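Local atomic coordinates of peptidase M14, carboxypeptidase A (Thermoplasmatales archaeon SCGC AB-540-F20, PDB entry 4XED), a protein that probably cleaves amino acids from the C-terminal end of peptides, here represented by its calcium-bound PKD domain, a beta-sandwich module. Residues N17-G21 against T22-Y26. Numbering follows the deposited sequence. Where two conformers were deposited one is given.
Sequences NGNIG and TTYNY
Y24 OH meets both N19 N and G18 CA, so that a tyrosine at the start of its strand holds the loop that precedes it, its phenolic oxygen serving as acceptor for a backbone N-H. The N-H of N19 points at Y24 OH from the ring edge, near its plane, with N19 N to Y24 OH 2.8 Å and an almost straight angle of 168°. CG of Y24 lies beside the backbone N and anti to the carbonyl carbon (chi1 -64°), which brings the OH end back to G18 and N19. Packing is tightest at G18, which, having no side chain, lets the phenol approach obliquely until Y24 OH is 3.3 Å from G18 CA.

The turn itself is closed by T22 N bonding to N19 O at 3.1 Å. In contrast to the G18-Y24 packing, the solvent side is bridged by water: one molecule joins I20 O to T22 OG1 and another joins G21 O to T23 OG1, which also bonds T67. G21 adopts a positive phi, 95°, as expected at the third position of the type II beta turn N19-T22. That turn leads into strand 24-29 of the PKD beta-sandwich, and the bond from N19 to Y24 makes this a tyrosine corner in its five-residue spacing.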
ATOM      1  N   ASN A  17       2.724  15.072  -3.982  0.54  9.14           N
ATOM      2  CA  ASN A  17       2.225  16.389  -3.611  0.54 11.03           C
ATOM      3  C   ASN A  17       0.945  16.586  -4.385  0.54 10.97           C
ATOM      4  O   ASN A  17       0.825  16.155  -5.531  0.54 13.07           O
ATOM      5  CB  ASN A  17       3.243  17.482  -3.949  0.54 12.25           C
ATOM      6  CG  ASN A  17       3.106  18.705  -3.060  0.54 14.20           C
ATOM      7  OD1 ASN A  17       2.003  19.235  -2.864  0.54 17.16           O
ATOM      8  ND2 ASN A  17       4.226  19.154  -2.497  0.54 18.81           N
ATOM      9  N   GLY A  18      -0.026  17.210  -3.753  1.00 11.70           N
ATOM     10  CA  GLY A  18      -1.284  17.473  -4.404  1.00 13.16           C
ATOM     11  C   GLY A  18      -2.069  18.525  -3.679  1.00 13.53           C
ATOM     12  O   GLY A  18      -1.549  19.245  -2.813  1.00 15.31           O
ATOM     13  N   ASN A  19      -3.341  18.624  -4.032  0.55 13.99           N
ATOM     14  CA  ASN A  19      -4.223  19.574  -3.387  0.55 13.42           C
ATOM     15  C   ASN A  19      -5.215  18.868  -2.504  0.55 13.29           C
ATOM     16  O   ASN A  19      -5.773  17.812  -2.857  0.55 13.51           O
ATOM     17  CB  ASN A  19      -4.943  20.412  -4.423  0.55 14.31           C
ATOM     18  CG  ASN A  19      -3.989  21.055  -5.377  0.55 15.35           C
ATOM     19  OD1 ASN A  19      -2.944  21.565  -4.976  0.55 18.34           O
ATOM     20  ND2 ASN A  19      -4.287  20.948  -6.655  0.55 20.13           N
ATOM     21  N   ILE A  20      -5.416  19.451  -1.337  1.00 14.85           N
ATOM     22  CA  ILE A  20      -6.324  18.900  -0.357  1.00 14.65           C
ATOM     23  C   ILE A  20      -7.694  18.747  -1.011  1.00 14.05           C
ATOM     24  O   ILE A  20      -8.185  19.684  -1.623  1.00 14.26           O
ATOM     25  CB  ILE A  20      -6.444  19.858   0.861  1.00 16.60           C
ATOM     26  CG1 ILE A  20      -5.120  19.930   1.622  1.00 17.59           C
ATOM     27  CG2 ILE A  20      -7.522  19.382   1.807  1.00 19.81           C
ATOM     28  CD1 ILE A  20      -5.008  21.136   2.531  1.00 22.50           C
ATOM     29  N   GLY A  21      -8.316  17.582  -0.871  1.00 13.67           N
ATOM     30  CA  GLY A  21      -9.669  17.378  -1.380  1.00 13.25           C
ATOM     31  C   GLY A  21      -9.732  16.752  -2.761  1.00 13.73           C
ATOM     32  O   GLY A  21     -10.809  16.367  -3.243  1.00 16.14           O
ATOM     33  N   THR A  22      -8.579  16.637  -3.410  1.00 12.23           N
ATOM     34  CA  THR A  22      -8.503  16.019  -4.733  1.00 12.18           C
ATOM     35  C   THR A  22      -8.113  14.543  -4.618  1.00 11.49           C
ATOM     36  O   THR A  22      -7.286  14.151  -3.804  1.00 10.50           O
ATOM     37  CB  THR A  22      -7.532  16.795  -5.633  1.00 13.40           C
ATOM     38  OG1 THR A  22      -8.056  18.113  -5.851  1.00 14.87           O
ATOM     39  CG2 THR A  22      -7.329  16.098  -6.989  1.00 13.15           C
ATOM     40  N   THR A  23      -8.721  13.707  -5.442  1.00 10.92           N
ATOM     41  CA  THR A  23      -8.509  12.261  -5.350  1.00 11.07           C
ATOM     42  C   THR A  23      -7.292  11.871  -6.181  1.00 10.42           C
ATOM     43  O   THR A  23      -7.156  12.339  -7.306  1.00 11.38           O
ATOM     44  CB  THR A  23      -9.733  11.511  -5.868  1.00 11.81           C
ATOM     45  OG1 THR A  23     -10.891  11.949  -5.141  1.00 14.54           O
ATOM     46  CG2 THR A  23      -9.518  10.004  -5.768  1.00 11.77           C
ATOM     47  N   TYR A  24      -6.414  11.037  -5.624  1.00  9.38           N
ATOM     48  CA  TYR A  24      -5.181  10.593  -6.304  1.00  8.78           C
ATOM     49  C   TYR A  24      -5.058   9.076  -6.286  1.00  8.15           C
ATOM     50  O   TYR A  24      -5.544   8.426  -5.365  1.00  8.39           O
ATOM     51  CB  TYR A  24      -3.954  11.248  -5.647  1.00 10.05           C
ATOM     52  CG  TYR A  24      -3.956  12.769  -5.799  1.00 11.91           C
ATOM     53  CD1 TYR A  24      -3.633  13.388  -7.024  1.00 11.85           C
ATOM     54  CD2 TYR A  24      -4.267  13.579  -4.731  1.00 10.98           C
ATOM     55  CE1 TYR A  24      -3.638  14.755  -7.164  1.00 11.22           C
ATOM     56  CE2 TYR A  24      -4.300  14.958  -4.866  1.00 12.19           C
ATOM     57  CZ  TYR A  24      -3.973  15.532  -6.082  1.00 11.18           C
ATOM     58  OH  TYR A  24      -3.984  16.903  -6.193  1.00 12.40           O
ATOM     59  N   ASN A  25      -4.410   8.535  -7.314  1.00  7.94           N
ATOM     60  CA  ASN A  25      -4.245   7.083  -7.491  1.00  8.14           C
ATOM     61  C   ASN A  25      -2.867   6.611  -7.091  1.00  6.75           C
ATOM     62  O   ASN A  25      -1.862   7.191  -7.484  1.00  8.14           O
ATOM     63  CB  ASN A  25      -4.422   6.729  -8.968  1.00  7.85           C
ATOM     64  CG  ASN A  25      -5.797   6.986  -9.456  1.00 10.21           C
ATOM     65  OD1 ASN A  25      -6.766   6.589  -8.825  1.00 12.53           O
ATOM     66  ND2 ASN A  25      -5.904   7.628 -10.596  1.00 11.10           N
ATOM     67  N   TYR A  26      -2.844   5.518  -6.336  1.00  6.89           N
ATOM     68  CA  TYR A  26      -1.613   4.871  -5.874  1.00  6.22           C
ATOM     69  C   TYR A  26      -1.556   3.431  -6.381  1.00  4.98           C
ATOM     70  O   TYR A  26      -2.529   2.694  -6.291  1.00  6.39           O
ATOM     71  CB  TYR A  26      -1.502   4.991  -4.320  1.00  6.13           C
ATOM     72  CG  TYR A  26      -1.367   6.453  -3.984  1.00  5.93           C
ATOM     73  CD1 TYR A  26      -0.131   7.069  -3.946  1.00  5.95           C
ATOM     74  CD2 TYR A  26      -2.488   7.249  -3.826  1.00  7.05           C
ATOM     75  CE1 TYR A  26      -0.010   8.433  -3.798  1.00  6.41           C
ATOM     76  CE2 TYR A  26      -2.382   8.640  -3.634  1.00  7.00           C
ATOM     77  CZ  TYR A  26      -1.152   9.214  -3.645  1.00  6.42           C
ATOM     78  OH  TYR A  26      -1.071  10.593  -3.476  1.00  7.87           O
TER
HETATM   79  O   HOH W   1      -9.233  19.742  -4.122  1.00 27.83           O
HETATM   80  O   HOH W   2     -12.085  14.226  -4.428  1.00 31.70           O